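Local coordinates for protein interacting with HSP90 1 (Saccharomyces cerevisiae, PDB 4CHH), which takes part in pre-rRNA processing, is required for the NOP58-snoRNA interaction and belongs with RVB1, RVB2 and TAH1 to the R2TP complex, at residues A[30-35]-A[169-174]; A[62-67]-A[114-119]; A[135-140]-A[151-156]. All blocks are in the same frame, centred on the assembly; numbering follows the deposited sequence.

The modelled chain is the PIH1 N-terminal domain of a longer protein, and its mixed sheet opens with strand 29-47. The start of that strand pairs with strand 171-174 in contact 1, which closes a loop over nearly the whole domain and encloses the other two contacts. Contact 2 joins strands 58-66 and 109-118 in parallel, closing a loop that holds helix 78-86 and strand 95-103. Contact 3 follows in series and closes a short loop from helix 129-147 to the segment after strand 149-151. Contacts 1 and 2 touch through Ile35 and His65; contacts 2 and 3 meet where Cys115 packs on Cys139. Contacts 1 and 3 stay about 11 Å apart at their nearest atoms.

Contact 1. Residues A[30-35]-A[169-174]; sequences SKIEPI and PALEVL
Lys31 and Glu172 run side by side and point the same way, and the ammonium NZ of Lys31 closes a salt bridge to OE2 of Glu172 at 2.9 Å. The nitrogen comes from above the carboxylate plane, 37° out of it, so it does not meet the oxygen in plane. Nearer the backbone, CD of Lys31 lies 3.8 Å from CB of Ala170. The lysine chain bends at chi2 (-91°), which brings its tip across to the neighbouring strand, whereas the glutamate is extended beyond CG. On the opposite face of the sheet, CD1 of Ile32 abuts CG2 of Val173 at 3.7 Å, the two side chains crossing at about a right angle, and farther along CG of Pro34 rests 3.9 Å from CD1 of Leu171. Most of these residues belong to a short antiparallel ribbon between strand 29-47 and strand 171-174, with Ala170 and Pro34 just past its end; the segments run at 137° to each other. Ser30 with Val173 and Ile32 with Leu171 are its hydrogen-bonded pairs, with Lys31 and Glu172 the non-hydrogen-bonded pair between them. Each hydrogen-bonded pair is tied twice: Val173 N reaches Ser30 O at 2.7 Å, and Leu171 N reaches Ile32 O at 2.8 Å, both nearly straight. Outside the ribbon, the face carrying Ile32, Leu171 and Val173 is covered by strand 95-103, with Ile95 against both Ile32 and Val173 and Ser97 against Leu171. Cys116 of strand 109-118 meets both Pro34 and Leu171, and Leu178, beyond the ribbon, packs on Ser30 and Val173.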
loop_
_atom_site.group_PDB
_atom_site.type_symbol
_atom_site.label_atom_id
_atom_site.label_comp_id
_atom_site.label_asym_id
_atom_site.label_seq_id
_atom_site.Cartn_x
_atom_site.Cartn_y
_atom_site.Cartn_z
ATOM N N SER A 30 -13.344 1.821 -13.588
ATOM C CA SER A 30 -12.825 0.463 -13.716
ATOM C C SER A 30 -12.572 -0.120 -12.333
ATOM O O SER A 30 -12.320 0.620 -11.380
ATOM C CB SER A 30 -11.535 0.439 -14.532
ATOM O OG SER A 30 -11.799 0.590 -15.914
ATOM N N LYS A 31 -12.614 -1.448 -12.238
ATOM C CA LYS A 31 -12.361 -2.155 -10.996
ATOM C C LYS A 31 -11.049 -2.920 -11.098
ATOM O O LYS A 31 -10.739 -3.531 -12.117
ATOM C CB LYS A 31 -13.516 -3.106 -10.641
ATOM C CG LYS A 31 -14.868 -2.429 -10.410
ATOM C CD LYS A 31 -15.101 -2.041 -8.964
ATOM C CE LYS A 31 -16.553 -1.741 -8.699
ATOM N NZ LYS A 31 -16.828 -1.633 -7.243
ATOM N N ILE A 32 -10.275 -2.859 -10.043
ATOM C CA ILE A 32 -9.032 -3.604 -9.928
ATOM C C ILE A 32 -9.254 -4.552 -8.767
ATOM O O ILE A 32 -9.529 -4.081 -7.666
ATOM C CB ILE A 32 -7.796 -2.682 -9.725
ATOM C CG1 ILE A 32 -7.549 -1.746 -10.936
ATOM C CG2 ILE A 32 -6.550 -3.520 -9.387
ATOM C CD1 ILE A 32 -6.418 -0.690 -10.717
ATOM N N GLU A 33 -9.158 -5.862 -9.009
ATOM C CA GLU A 33 -9.294 -6.877 -7.962
ATOM C C GLU A 33 -7.878 -7.269 -7.513
ATOM O O GLU A 33 -7.144 -7.888 -8.284
ATOM C CB GLU A 33 -10.109 -8.075 -8.458
ATOM C CG GLU A 33 -11.507 -7.660 -8.903
ATOM C CD GLU A 33 -12.592 -8.643 -8.523
ATOM O OE1 GLU A 33 -12.720 -9.688 -9.202
ATOM O OE2 GLU A 33 -13.320 -8.365 -7.544
ATOM N N PRO A 34 -7.432 -6.827 -6.319
ATOM C CA PRO A 34 -6.032 -7.074 -5.924
ATOM C C PRO A 34 -5.729 -8.522 -5.540
ATOM O O PRO A 34 -6.604 -9.237 -5.062
ATOM C CB PRO A 34 -5.831 -6.145 -4.716
ATOM C CG PRO A 34 -7.023 -5.233 -4.700
ATOM C CD PRO A 34 -8.132 -6.016 -5.306
ATOM N N ILE A 35 -4.481 -8.941 -5.758
ATOM C CA ILE A 35 -3.976 -10.271 -5.406
ATOM C C ILE A 35 -3.199 -10.111 -4.083
ATOM O O ILE A 35 -2.247 -9.330 -4.032
ATOM C CB ILE A 35 -3.102 -10.888 -6.562
ATOM C CG1 ILE A 35 -3.897 -10.990 -7.898
ATOM C CG2 ILE A 35 -2.503 -12.267 -6.140
ATOM C CD1 ILE A 35 -3.042 -10.994 -9.188
ATOM N N PRO A 169 -11.319 -6.019 -1.050
ATOM C CA PRO A 169 -12.357 -5.466 -1.927
ATOM C C PRO A 169 -11.755 -4.812 -3.172
ATOM O O PRO A 169 -10.565 -4.444 -3.177
ATOM C CB PRO A 169 -13.070 -4.452 -1.026
ATOM C CG PRO A 169 -12.044 -4.034 -0.038
ATOM C CD PRO A 169 -11.190 -5.235 0.200
ATOM N N ALA A 170 -12.563 -4.716 -4.252
ATOM C CA ALA A 170 -12.091 -4.126 -5.500
ATOM C C ALA A 170 -11.790 -2.641 -5.328
ATOM O O ALA A 170 -12.416 -1.951 -4.515
ATOM C CB ALA A 170 -13.119 -4.315 -6.618
ATOM N N LEU A 171 -10.808 -2.165 -6.085
ATOM C CA LEU A 171 -10.451 -0.759 -6.117
ATOM C C LEU A 171 -11.139 -0.134 -7.298
ATOM O O LEU A 171 -11.051 -0.662 -8.409
ATOM C CB LEU A 171 -8.942 -0.569 -6.225
ATOM C CG LEU A 171 -8.128 -0.988 -5.019
ATOM C CD1 LEU A 171 -6.747 -1.393 -5.444
ATOM C CD2 LEU A 171 -8.040 0.142 -4.022
ATOM N N GLU A 172 -11.822 0.980 -7.071
ATOM C CA GLU A 172 -12.527 1.694 -8.122
ATOM C C GLU A 172 -11.601 2.760 -8.669
ATOM O O GLU A 172 -11.142 3.624 -7.921
ATOM C CB GLU A 172 -13.830 2.293 -7.591
ATOM C CG GLU A 172 -14.845 1.260 -7.118
ATOM C CD GLU A 172 -16.207 1.831 -6.760
ATOM O OE1 GLU A 172 -16.265 2.825 -5.999
ATOM O OE2 GLU A 172 -17.222 1.270 -7.234
ATOM N N VAL A 173 -11.252 2.664 -9.944
ATOM C CA VAL A 173 -10.303 3.616 -10.501
ATOM C C VAL A 173 -10.819 4.202 -11.808
ATOM O O VAL A 173 -11.548 3.540 -12.557
ATOM C CB VAL A 173 -8.866 3.014 -10.682
ATOM C CG1 VAL A 173 -8.321 2.438 -9.376
ATOM C CG2 VAL A 173 -8.808 1.968 -11.798
ATOM N N LEU A 174 -10.383 5.431 -12.100
ATOM C CA LEU A 174 -10.686 6.079 -13.369
ATOM C C LEU A 174 -9.734 5.500 -14.415
ATOM O O LEU A 174 -8.672 4.980 -14.070
ATOM C CB LEU A 174 -10.592 7.612 -13.265
ATOM C CG LEU A 174 -11.815 8.275 -12.592
ATOM C CD1 LEU A 174 -11.544 8.566 -11.121
ATOM C CD2 LEU A 174 -12.195 9.559 -13.292
#

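Contact 2. Residues A[62-67]-A[114-119]; sequences NVCHSP and DCCINS
Asn62 and Asp114 lie alongside each other and point the same way, ND2 of Asn62 donating to OD1 of Asp114 at 3.0 Å. The oxygen sits almost in the amide plane, though amide and carboxylate are turned 31° apart. OD1 of Asp114 also takes a salt bridge from Arg100, while OD1 of Asn62 accepts from Lys164 N, so both buried side chains are held. With an alanine in place of Asp114, Arg100 would probably lose its carboxylate mate and the Asn62 amide would be freer to turn. Next along the same face the packing is close: SG of Cys64 lies 3.8 Å from CB of Cys116, beside parallel-strand bonds such as Cys115 N to Asn62 O at 2.8 Å. The far end is looser. Ser119 N reaches Ser66 O at 3.2 Å from well above the carbonyl plane, and a water bridges Pro67 O and Asn118 ND2 beside the exposed proline. One firm link remains: CG of His65 stands between its backbone N and carbonyl carbon (chi1 62°), and ND1 hydrogen-bonds Ser119 OG at 2.7 Å in the ring plane. Asn118 is the N-cap of helix 119-127, its OD1 bonded to Asp120 N and its ND2 also donating to Val69 O. Strands 29-47 and 95-103 flank the parallel pair in the sheet, and helix 129-147 covers Val63, Cys115 and Ile117 through Leu135, Cys139 and Cys143.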
loop_
_atom_site.group_PDB
_atom_site.type_symbol
_atom_site.label_atom_id
_atom_site.label_comp_id
_atom_site.label_asym_id
_atom_site.label_seq_id
_atom_site.Cartn_x
_atom_site.Cartn_y
_atom_site.Cartn_z
ATOM N N ASN A 62 -2.587 -3.995 3.766
ATOM C CA ASN A 62 -2.501 -5.119 2.854
ATOM C C ASN A 62 -1.726 -4.711 1.590
ATOM O O ASN A 62 -2.273 -4.013 0.755
ATOM C CB ASN A 62 -3.919 -5.633 2.496
ATOM C CG ASN A 62 -4.599 -6.331 3.666
ATOM O OD1 ASN A 62 -3.994 -7.126 4.368
ATOM N ND2 ASN A 62 -5.839 -5.993 3.959
ATOM N N VAL A 63 -0.456 -5.152 1.460
ATOM C CA VAL A 63 0.345 -4.906 0.251
ATOM C C VAL A 63 -0.071 -5.983 -0.732
ATOM O O VAL A 63 0.027 -7.170 -0.447
ATOM C CB VAL A 63 1.873 -4.872 0.467
ATOM C CG1 VAL A 63 2.585 -4.390 -0.798
ATOM C CG2 VAL A 63 2.236 -4.008 1.668
ATOM N N CYS A 64 -0.640 -5.565 -1.823
ATOM C CA CYS A 64 -1.235 -6.473 -2.768
ATOM C C CYS A 64 -0.908 -6.020 -4.177
ATOM O O CYS A 64 -0.274 -4.980 -4.339
ATOM C CB CYS A 64 -2.742 -6.542 -2.516
ATOM S SG CYS A 64 -3.558 -4.922 -2.447
ATOM N N HIS A 65 -1.272 -6.808 -5.187
ATOM C CA HIS A 65 -0.881 -6.423 -6.541
ATOM C C HIS A 65 -1.908 -6.783 -7.614
ATOM O O HIS A 65 -2.853 -7.530 -7.378
ATOM C CB HIS A 65 0.498 -7.031 -6.907
ATOM C CG HIS A 65 0.527 -8.521 -6.915
ATOM N ND1 HIS A 65 0.294 -9.240 -8.077
ATOM C CD2 HIS A 65 0.734 -9.387 -5.897
ATOM C CE1 HIS A 65 0.363 -10.515 -7.731
ATOM N NE2 HIS A 65 0.631 -10.656 -6.433
ATOM N N SER A 66 -1.721 -6.186 -8.790
ATOM C CA SER A 66 -2.501 -6.420 -9.995
ATOM C C SER A 66 -1.704 -5.961 -11.216
ATOM O O SER A 66 -1.004 -4.947 -11.141
ATOM C CB SER A 66 -3.838 -5.686 -9.941
ATOM O OG SER A 66 -4.513 -5.730 -11.194
ATOM N N PRO A 67 -1.835 -6.655 -12.371
ATOM C CA PRO A 67 -1.142 -6.183 -13.582
ATOM C C PRO A 67 -1.763 -4.897 -14.152
ATOM O O PRO A 67 -1.194 -4.278 -15.054
ATOM C CB PRO A 67 -1.296 -7.367 -14.535
ATOM C CG PRO A 67 -2.623 -7.983 -14.128
ATOM C CD PRO A 67 -2.614 -7.888 -12.637
ATOM N N ASP A 114 -5.678 -1.100 1.910
ATOM C CA ASP A 114 -5.047 -1.963 0.903
ATOM C C ASP A 114 -4.156 -1.063 0.059
ATOM O O ASP A 114 -4.591 0.026 -0.308
ATOM C CB ASP A 114 -6.056 -2.717 0.012
ATOM C CG ASP A 114 -7.106 -3.530 0.757
ATOM O OD1 ASP A 114 -6.762 -4.156 1.780
ATOM O OD2 ASP A 114 -8.279 -3.525 0.322
ATOM N N CYS A 115 -2.931 -1.482 -0.210
ATOM C CA CYS A 115 -1.979 -0.733 -1.056
ATOM C C CYS A 115 -1.602 -1.650 -2.209
ATOM O O CYS A 115 -0.843 -2.595 -2.005
ATOM C CB CYS A 115 -0.746 -0.302 -0.249
ATOM S SG CYS A 115 -1.029 1.103 0.851
ATOM N N CYS A 116 -2.152 -1.388 -3.405
ATOM C CA CYS A 116 -1.996 -2.223 -4.581
ATOM C C CYS A 116 -0.944 -1.680 -5.530
ATOM O O CYS A 116 -0.993 -0.524 -5.947
ATOM C CB CYS A 116 -3.348 -2.384 -5.285
ATOM S SG CYS A 116 -3.418 -3.754 -6.456
ATOM N N ILE A 117 0.002 -2.538 -5.886
ATOM C CA ILE A 117 1.091 -2.175 -6.793
ATOM C C ILE A 117 1.020 -3.073 -8.018
ATOM O O ILE A 117 0.264 -4.051 -8.024
ATOM C CB ILE A 117 2.483 -2.256 -6.082
ATOM C CG1 ILE A 117 2.818 -3.731 -5.640
ATOM C CG2 ILE A 117 2.567 -1.238 -4.933
ATOM C CD1 ILE A 117 4.214 -3.983 -5.043
ATOM N N ASN A 118 1.813 -2.757 -9.047
ATOM C CA ASN A 118 1.868 -3.598 -10.226
ATOM C C ASN A 118 2.471 -4.938 -9.835
ATOM O O ASN A 118 3.398 -4.982 -9.036
ATOM C CB ASN A 118 2.681 -2.936 -11.328
ATOM C CG ASN A 118 2.745 -3.744 -12.586
ATOM O OD1 ASN A 118 3.673 -4.539 -12.780
ATOM N ND2 ASN A 118 1.721 -3.608 -13.437
ATOM N N SER A 119 1.961 -6.017 -10.423
ATOM C CA SER A 119 2.410 -7.380 -10.189
ATOM C C SER A 119 3.927 -7.586 -10.426
ATOM O O SER A 119 4.553 -8.348 -9.679
ATOM C CB SER A 119 1.613 -8.308 -11.086
ATOM O OG SER A 119 0.270 -8.264 -10.642
HETATM O O HOH W 1 1.136 -5.289 -15.912
#

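Contact 3. Residues A[135-140]-A[151-156]; sequences LVEWCL and LCRDRI
Arg153 grips the Glu137 carboxylate side-on with two nitrogens: NE meets OE1 of Glu137 at 2.8 Å and NH2 meets OE2 of Glu137 at 2.9 Å. OE1 offers its syn lone pair, and OE2 is also approached on the syn side, but the two flat groups are turned 35° apart and the side chains cross at about a right angle. The glutamate chain starts anti to its own nitrogen (chi1 177°) and then bends at chi2 (57°), which swings the carboxylate off the helix toward the loop. One face of the guanidinium is covered by Leu140, whose CB stands 3.8 Å above its plane, over the centre, as the two side chains slide past each other in opposite directions. CD1 of Leu140 touches CD of Arg153 at 3.7 Å and, crossing obliquely, CD1 of Ile156 at 3.8 Å. The other leucine branch, CD2, lies 4.0 Å from CD1 of Leu151. NH1 of Arg153 makes a salt bridge to Glu144. Glu141 brings a like charge close to OE2 of Glu137, which the arginine probably helps to offset. Glu137, Glu141 and Glu144 lie along one side of helix 129-147, and the side-on salt bridge over apolar contacts clasps the loop after strand 149-151 to that helix, which packs through Leu140 on Ile61 of the mixed sheet, as in a two-layer alpha/beta arrangement.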
loop_
_atom_site.group_PDB
_atom_site.type_symbol
_atom_site.label_atom_id
_atom_site.label_comp_id
_atom_site.label_asym_id
_atom_site.label_seq_id
_atom_site.Cartn_x
_atom_site.Cartn_y
_atom_site.Cartn_z
ATOM N N LEU A 135 9.586 0.345 -0.422
ATOM C CA LEU A 135 8.194 0.157 -0.839
ATOM C C LEU A 135 7.271 0.207 0.412
ATOM O O LEU A 135 6.199 0.817 0.366
ATOM C CB LEU A 135 8.046 -1.169 -1.647
ATOM C CG LEU A 135 6.640 -1.602 -2.212
ATOM C CD1 LEU A 135 5.811 -2.321 -1.158
ATOM C CD2 LEU A 135 5.863 -0.432 -2.871
ATOM N N VAL A 136 7.695 -0.427 1.520
ATOM C CA VAL A 136 6.918 -0.428 2.776
ATOM C C VAL A 136 6.707 1.025 3.266
ATOM O O VAL A 136 5.600 1.364 3.672
ATOM C CB VAL A 136 7.613 -1.324 3.837
ATOM C CG1 VAL A 136 7.154 -0.985 5.267
ATOM C CG2 VAL A 136 7.359 -2.797 3.519
ATOM N N GLU A 137 7.784 1.865 3.234
ATOM C CA GLU A 137 7.733 3.272 3.599
ATOM C C GLU A 137 6.736 4.035 2.697
ATOM O O GLU A 137 5.938 4.821 3.217
ATOM C CB GLU A 137 9.160 3.893 3.505
ATOM C CG GLU A 137 9.197 5.397 3.807
ATOM C CD GLU A 137 8.660 5.835 5.161
ATOM O OE1 GLU A 137 8.756 5.057 6.137
ATOM O OE2 GLU A 137 8.092 6.945 5.234
ATOM N N TRP A 138 6.765 3.785 1.357
ATOM C CA TRP A 138 5.838 4.397 0.384
ATOM C C TRP A 138 4.381 4.042 0.672
ATOM O O TRP A 138 3.506 4.900 0.513
ATOM C CB TRP A 138 6.174 3.977 -1.035
ATOM C CG TRP A 138 7.377 4.671 -1.610
ATOM C CD1 TRP A 138 7.879 5.892 -1.249
ATOM C CD2 TRP A 138 8.222 4.181 -2.653
ATOM N NE1 TRP A 138 9.006 6.178 -1.984
ATOM C CE2 TRP A 138 9.208 5.173 -2.897
ATOM C CE3 TRP A 138 8.202 3.035 -3.468
ATOM C CZ2 TRP A 138 10.169 5.041 -3.904
ATOM C CZ3 TRP A 138 9.200 2.875 -4.422
ATOM C CH2 TRP A 138 10.171 3.865 -4.627
ATOM N N CYS A 139 4.127 2.778 1.092
ATOM C CA CYS A 139 2.790 2.306 1.476
ATOM C C CYS A 139 2.314 3.039 2.721
ATOM O O CYS A 139 1.178 3.493 2.744
ATOM C CB CYS A 139 2.774 0.790 1.677
ATOM S SG CYS A 139 2.948 -0.140 0.145
ATOM N N LEU A 140 3.190 3.207 3.733
ATOM C CA LEU A 140 2.848 3.952 4.936
ATOM C C LEU A 140 2.534 5.406 4.594
ATOM O O LEU A 140 1.531 5.930 5.055
ATOM C CB LEU A 140 3.986 3.894 5.972
ATOM C CG LEU A 140 4.241 2.524 6.610
ATOM C CD1 LEU A 140 5.665 2.427 7.127
ATOM C CD2 LEU A 140 3.232 2.217 7.694
ATOM N N LEU A 151 1.379 7.421 11.008
ATOM C CA LEU A 151 1.592 6.005 11.382
ATOM C C LEU A 151 2.985 5.807 11.963
ATOM O O LEU A 151 3.907 6.484 11.545
ATOM C CB LEU A 151 1.355 5.065 10.166
ATOM C CG LEU A 151 -0.050 5.196 9.474
ATOM C CD1 LEU A 151 -0.130 4.355 8.205
ATOM C CD2 LEU A 151 -1.182 4.870 10.415
ATOM N N CYS A 152 3.117 4.942 12.972
ATOM C CA CYS A 152 4.390 4.668 13.656
ATOM C C CYS A 152 5.352 3.881 12.759
ATOM O O CYS A 152 4.952 2.908 12.125
ATOM C CB CYS A 152 4.160 3.935 14.979
ATOM S SG CYS A 152 5.632 3.871 16.036
ATOM N N ARG A 153 6.611 4.336 12.696
ATOM C CA ARG A 153 7.706 3.698 11.965
ATOM C C ARG A 153 8.481 2.746 12.905
ATOM O O ARG A 153 9.257 1.928 12.430
ATOM C CB ARG A 153 8.663 4.766 11.343
ATOM C CG ARG A 153 7.989 5.767 10.341
ATOM C CD ARG A 153 7.261 5.060 9.209
ATOM N NE ARG A 153 6.987 5.930 8.055
ATOM C CZ ARG A 153 5.888 6.650 7.879
ATOM N NH1 ARG A 153 4.949 6.679 8.814
ATOM N NH2 ARG A 153 5.727 7.369 6.772
ATOM N N ASP A 154 8.267 2.828 14.216
ATOM C CA ASP A 154 8.997 1.962 15.171
ATOM C C ASP A 154 8.181 0.731 15.544
ATOM O O ASP A 154 8.710 -0.387 15.514
ATOM C CB ASP A 154 9.379 2.739 16.449
ATOM C CG ASP A 154 10.166 4.018 16.211
ATOM O OD1 ASP A 154 10.926 4.071 15.233
ATOM O OD2 ASP A 154 9.998 4.967 16.994
ATOM N N ARG A 155 6.898 0.928 15.906
ATOM C CA ARG A 155 6.020 -0.179 16.284
ATOM C C ARG A 155 5.484 -0.788 15.020
ATOM O O ARG A 155 4.308 -0.694 14.714
ATOM C CB ARG A 155 4.903 0.288 17.225
ATOM C CG ARG A 155 5.288 0.229 18.692
ATOM C CD ARG A 155 5.786 1.557 19.186
ATOM N NE ARG A 155 4.989 2.013 20.321
ATOM C CZ ARG A 155 4.430 3.215 20.411
ATOM N NH1 ARG A 155 4.573 4.100 19.431
ATOM N NH2 ARG A 155 3.721 3.540 21.485
ATOM N N ILE A 156 6.380 -1.376 14.264
ATOM C CA ILE A 156 6.125 -1.958 12.955
ATOM C C ILE A 156 6.469 -3.452 12.985
ATOM O O ILE A 156 7.450 -3.858 13.626
ATOM C CB ILE A 156 6.916 -1.169 11.892
ATOM C CG1 ILE A 156 6.481 -1.518 10.455
ATOM C CG2 ILE A 156 8.456 -1.250 12.094
ATOM C CD1 ILE A 156 6.794 -0.380 9.417
#